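Local atomic coordinates of surface glycan binding protein B (Bacteroides ovatus, PDB entry 6E57), a protein that binds mixed-linkage beta-glucan at the cell surface, probably capturing cereal glucans for use by this gut bacterium. Residues 317-322 with 408-413. Numbering follows the deposited sequence.
Sequences HHYVSW and VGHGYY. With BGC (beta-D-glucopyranose), chain E; PO4 (phosphate ion), chain K.
Tyr413 stands between two aromatic neighbours from the strand 317-321, a compact case of rings layered across paired beta strands. The imidazole of His317 lies over one face as an offset stack, centroids 3.8 Å apart, with NE2 above the middle of the phenol ring. Against the opposite face Tyr319 turns its CD1 edge, the planes inclined at 59°. His317 and Tyr413 also have polar anchors outside the pair, Asp415 and Glu357 respectively.

On the other side of the strand Val320 rests its CB on the face of the Tyr412 ring, 4.0 Å from the centroid. Tyr412 holds CG between its backbone N and carbonyl carbon (chi1 75°), which swings the ring back along its own segment, and its OH donates to Val408 O at 2.9 Å from above the carbonyl plane.

Backbone bonds join the segments on both sides of the corner at 410-411. Val320 N donates to Tyr412 O at 3.0 Å, whereas Trp322 N reaches Gly409 O at 2.9 Å; Gly411 N to Val320 O is weak.

Ser321 OG and His410 ND1 share a hydrogen bond of 2.9 Å at the imidazole edge. Beside them a phosphate ion, probably from the crystallisation liquor, accepts a hydrogen bond from Tyr319 OH at its O3.

The indole of Trp322 covers the Gly409 backbone, whose CA lies 3.6 Å from the centroid of the six-membered ring, while Val408 CG1 meets CE3 and NE1 is hydrogen-bonded to Tyr362 OH. A glucose unit lies over the opposite indole face, and its O6 donates to Trp322 O. An aromatic platform beneath a sugar is characteristic of carbohydrate-binding sites; here it is backed by the Gly409 backbone and belongs to the glycan pocket with Tyr371 and Trp372.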
loop_
_atom_site.group_PDB
_atom_site.type_symbol
_atom_site.label_atom_id
_atom_site.label_comp_id
_atom_site.label_asym_id
_atom_site.label_seq_id
_atom_site.Cartn_x
_atom_site.Cartn_y
_atom_site.Cartn_z
ATOM N N HIS A 317 -5.979 -34.032 -13.659
ATOM C CA HIS A 317 -5.540 -33.315 -14.859
ATOM C C HIS A 317 -6.602 -33.476 -15.956
ATOM O O HIS A 317 -6.497 -34.366 -16.809
ATOM C CB HIS A 317 -4.156 -33.818 -15.291
ATOM C CG HIS A 317 -3.564 -33.070 -16.438
ATOM N ND1 HIS A 317 -3.138 -31.758 -16.325
ATOM C CD2 HIS A 317 -3.309 -33.442 -17.711
ATOM C CE1 HIS A 317 -2.652 -31.355 -17.482
ATOM N NE2 HIS A 317 -2.747 -32.370 -18.349
ATOM N N HIS A 318 -7.615 -32.599 -15.921
ATOM C CA HIS A 318 -8.842 -32.739 -16.699
ATOM C C HIS A 318 -8.977 -31.607 -17.728
ATOM O O HIS A 318 -9.178 -30.452 -17.359
ATOM C CB HIS A 318 -10.045 -32.767 -15.754
ATOM C CG HIS A 318 -11.332 -33.016 -16.459
ATOM N ND1 HIS A 318 -11.823 -34.290 -16.661
ATOM C CD2 HIS A 318 -12.214 -32.167 -17.026
ATOM C CE1 HIS A 318 -12.962 -34.215 -17.315
ATOM N NE2 HIS A 318 -13.223 -32.923 -17.551
ATOM N N TYR A 319 -8.901 -31.961 -19.018
ATOM C CA TYR A 319 -8.985 -31.001 -20.114
ATOM C C TYR A 319 -10.420 -30.478 -20.227
ATOM O O TYR A 319 -11.373 -31.219 -19.972
ATOM C CB TYR A 319 -8.546 -31.624 -21.444
ATOM C CG TYR A 319 -8.487 -30.638 -22.584
ATOM C CD1 TYR A 319 -7.579 -29.591 -22.571
ATOM C CD2 TYR A 319 -9.356 -30.721 -23.661
ATOM C CE1 TYR A 319 -7.522 -28.665 -23.601
ATOM C CE2 TYR A 319 -9.314 -29.802 -24.699
ATOM C CZ TYR A 319 -8.394 -28.768 -24.669
ATOM O OH TYR A 319 -8.337 -27.849 -25.677
ATOM N N VAL A 320 -10.544 -29.207 -20.631
ATOM C CA VAL A 320 -11.827 -28.529 -20.812
ATOM C C VAL A 320 -11.857 -27.888 -22.204
ATOM O O VAL A 320 -10.977 -27.102 -22.540
ATOM C CB VAL A 320 -12.053 -27.466 -19.720
ATOM C CG1 VAL A 320 -13.364 -26.722 -19.925
ATOM C CG2 VAL A 320 -11.985 -28.064 -18.325
ATOM N N SER A 321 -12.883 -28.221 -22.995
ATOM C CA SER A 321 -13.107 -27.583 -24.288
ATOM C C SER A 321 -14.585 -27.663 -24.676
ATOM O O SER A 321 -15.135 -28.739 -24.842
ATOM C CB SER A 321 -12.250 -28.178 -25.360
ATOM O OG SER A 321 -12.642 -27.689 -26.634
ATOM N N TRP A 322 -15.191 -26.491 -24.863
ATOM C CA TRP A 322 -16.585 -26.376 -25.254
ATOM C C TRP A 322 -16.766 -26.658 -26.756
ATOM O O TRP A 322 -17.875 -26.557 -27.267
ATOM C CB TRP A 322 -17.145 -25.005 -24.848
ATOM C CG TRP A 322 -16.282 -23.826 -25.185
ATOM C CD1 TRP A 322 -15.399 -23.712 -26.219
ATOM C CD2 TRP A 322 -16.261 -22.562 -24.502
ATOM N NE1 TRP A 322 -14.812 -22.476 -26.209
ATOM C CE2 TRP A 322 -15.322 -21.747 -25.168
ATOM C CE3 TRP A 322 -16.930 -22.040 -23.390
ATOM C CZ2 TRP A 322 -15.041 -20.445 -24.757
ATOM C CZ3 TRP A 322 -16.652 -20.753 -22.984
ATOM C CH2 TRP A 322 -15.720 -19.968 -23.661
ATOM N N VAL A 408 -15.865 -24.201 -17.196
ATOM C CA VAL A 408 -16.225 -24.148 -18.591
ATOM C C VAL A 408 -15.128 -23.362 -19.320
ATOM O O VAL A 408 -14.378 -22.626 -18.682
ATOM C CB VAL A 408 -17.624 -23.511 -18.705
ATOM C CG1 VAL A 408 -17.811 -22.679 -19.960
ATOM C CG2 VAL A 408 -18.718 -24.558 -18.577
ATOM N N GLY A 409 -15.018 -23.545 -20.641
ATOM C CA GLY A 409 -14.056 -22.799 -21.458
ATOM C C GLY A 409 -13.355 -23.677 -22.482
ATOM O O GLY A 409 -13.924 -24.671 -22.951
ATOM N N HIS A 410 -12.114 -23.300 -22.824
ATOM C CA HIS A 410 -11.323 -23.977 -23.853
ATOM C C HIS A 410 -9.824 -23.850 -23.568
ATOM O O HIS A 410 -9.358 -22.819 -23.113
ATOM C CB HIS A 410 -11.660 -23.410 -25.238
ATOM C CG HIS A 410 -10.831 -23.982 -26.337
ATOM N ND1 HIS A 410 -11.115 -25.204 -26.915
ATOM C CD2 HIS A 410 -9.731 -23.512 -26.961
ATOM C CE1 HIS A 410 -10.223 -25.463 -27.850
ATOM N NE2 HIS A 410 -9.363 -24.440 -27.898
ATOM N N GLY A 411 -9.087 -24.926 -23.854
ATOM C CA GLY A 411 -7.633 -24.906 -23.982
ATOM C C GLY A 411 -6.908 -24.849 -22.648
ATOM O O GLY A 411 -5.824 -24.255 -22.555
ATOM N N TYR A 412 -7.488 -25.477 -21.618
ATOM C CA TYR A 412 -6.853 -25.548 -20.306
ATOM C C TYR A 412 -7.256 -26.843 -19.597
ATOM O O TYR A 412 -8.171 -27.546 -20.029
ATOM C CB TYR A 412 -7.210 -24.327 -19.456
ATOM C CG TYR A 412 -8.606 -24.331 -18.884
ATOM C CD1 TYR A 412 -9.675 -23.842 -19.617
ATOM C CD2 TYR A 412 -8.860 -24.813 -17.609
ATOM C CE1 TYR A 412 -10.961 -23.838 -19.102
ATOM C CE2 TYR A 412 -10.140 -24.813 -17.078
ATOM C CZ TYR A 412 -11.195 -24.321 -17.827
ATOM O OH TYR A 412 -12.463 -24.309 -17.322
ATOM N N TYR A 413 -6.542 -27.135 -18.507
ATOM C CA TYR A 413 -6.794 -28.280 -17.659
ATOM C C TYR A 413 -7.101 -27.787 -16.247
ATOM O O TYR A 413 -6.506 -26.812 -15.808
ATOM C CB TYR A 413 -5.572 -29.196 -17.588
ATOM C CG TYR A 413 -5.150 -29.833 -18.886
ATOM C CD1 TYR A 413 -4.263 -29.194 -19.741
ATOM C CD2 TYR A 413 -5.598 -31.095 -19.241
ATOM C CE1 TYR A 413 -3.853 -29.781 -20.928
ATOM C CE2 TYR A 413 -5.193 -31.697 -20.422
ATOM C CZ TYR A 413 -4.319 -31.039 -21.269
ATOM O OH TYR A 413 -3.923 -31.628 -22.434
HETATM C C2 BGC E . -18.979 -20.480 -26.340
HETATM C C3 BGC E . -18.324 -20.014 -27.631
HETATM C C4 BGC E . -17.684 -21.185 -28.358
HETATM C C5 BGC E . -18.737 -22.271 -28.567
HETATM C C6 BGC E . -18.186 -23.466 -29.333
HETATM C C1 BGC E . -19.914 -21.662 -26.594
HETATM O O2 BGC E . -19.710 -19.389 -25.766
HETATM O O3 BGC E . -17.326 -19.047 -27.332
HETATM O O4 BGC E . -17.129 -20.727 -29.598
HETATM O O5 BGC E . -19.234 -22.705 -27.293
HETATM O O6 BGC E . -19.177 -24.501 -29.352
HETATM P P PO4 K . -10.376 -29.376 -28.964
HETATM O O1 PO4 K . -10.556 -28.393 -30.098
HETATM O O2 PO4 K . -11.721 -29.935 -28.564
HETATM O O3 PO4 K . -9.755 -28.682 -27.775
HETATM O O4 PO4 K . -9.472 -30.497 -29.426
#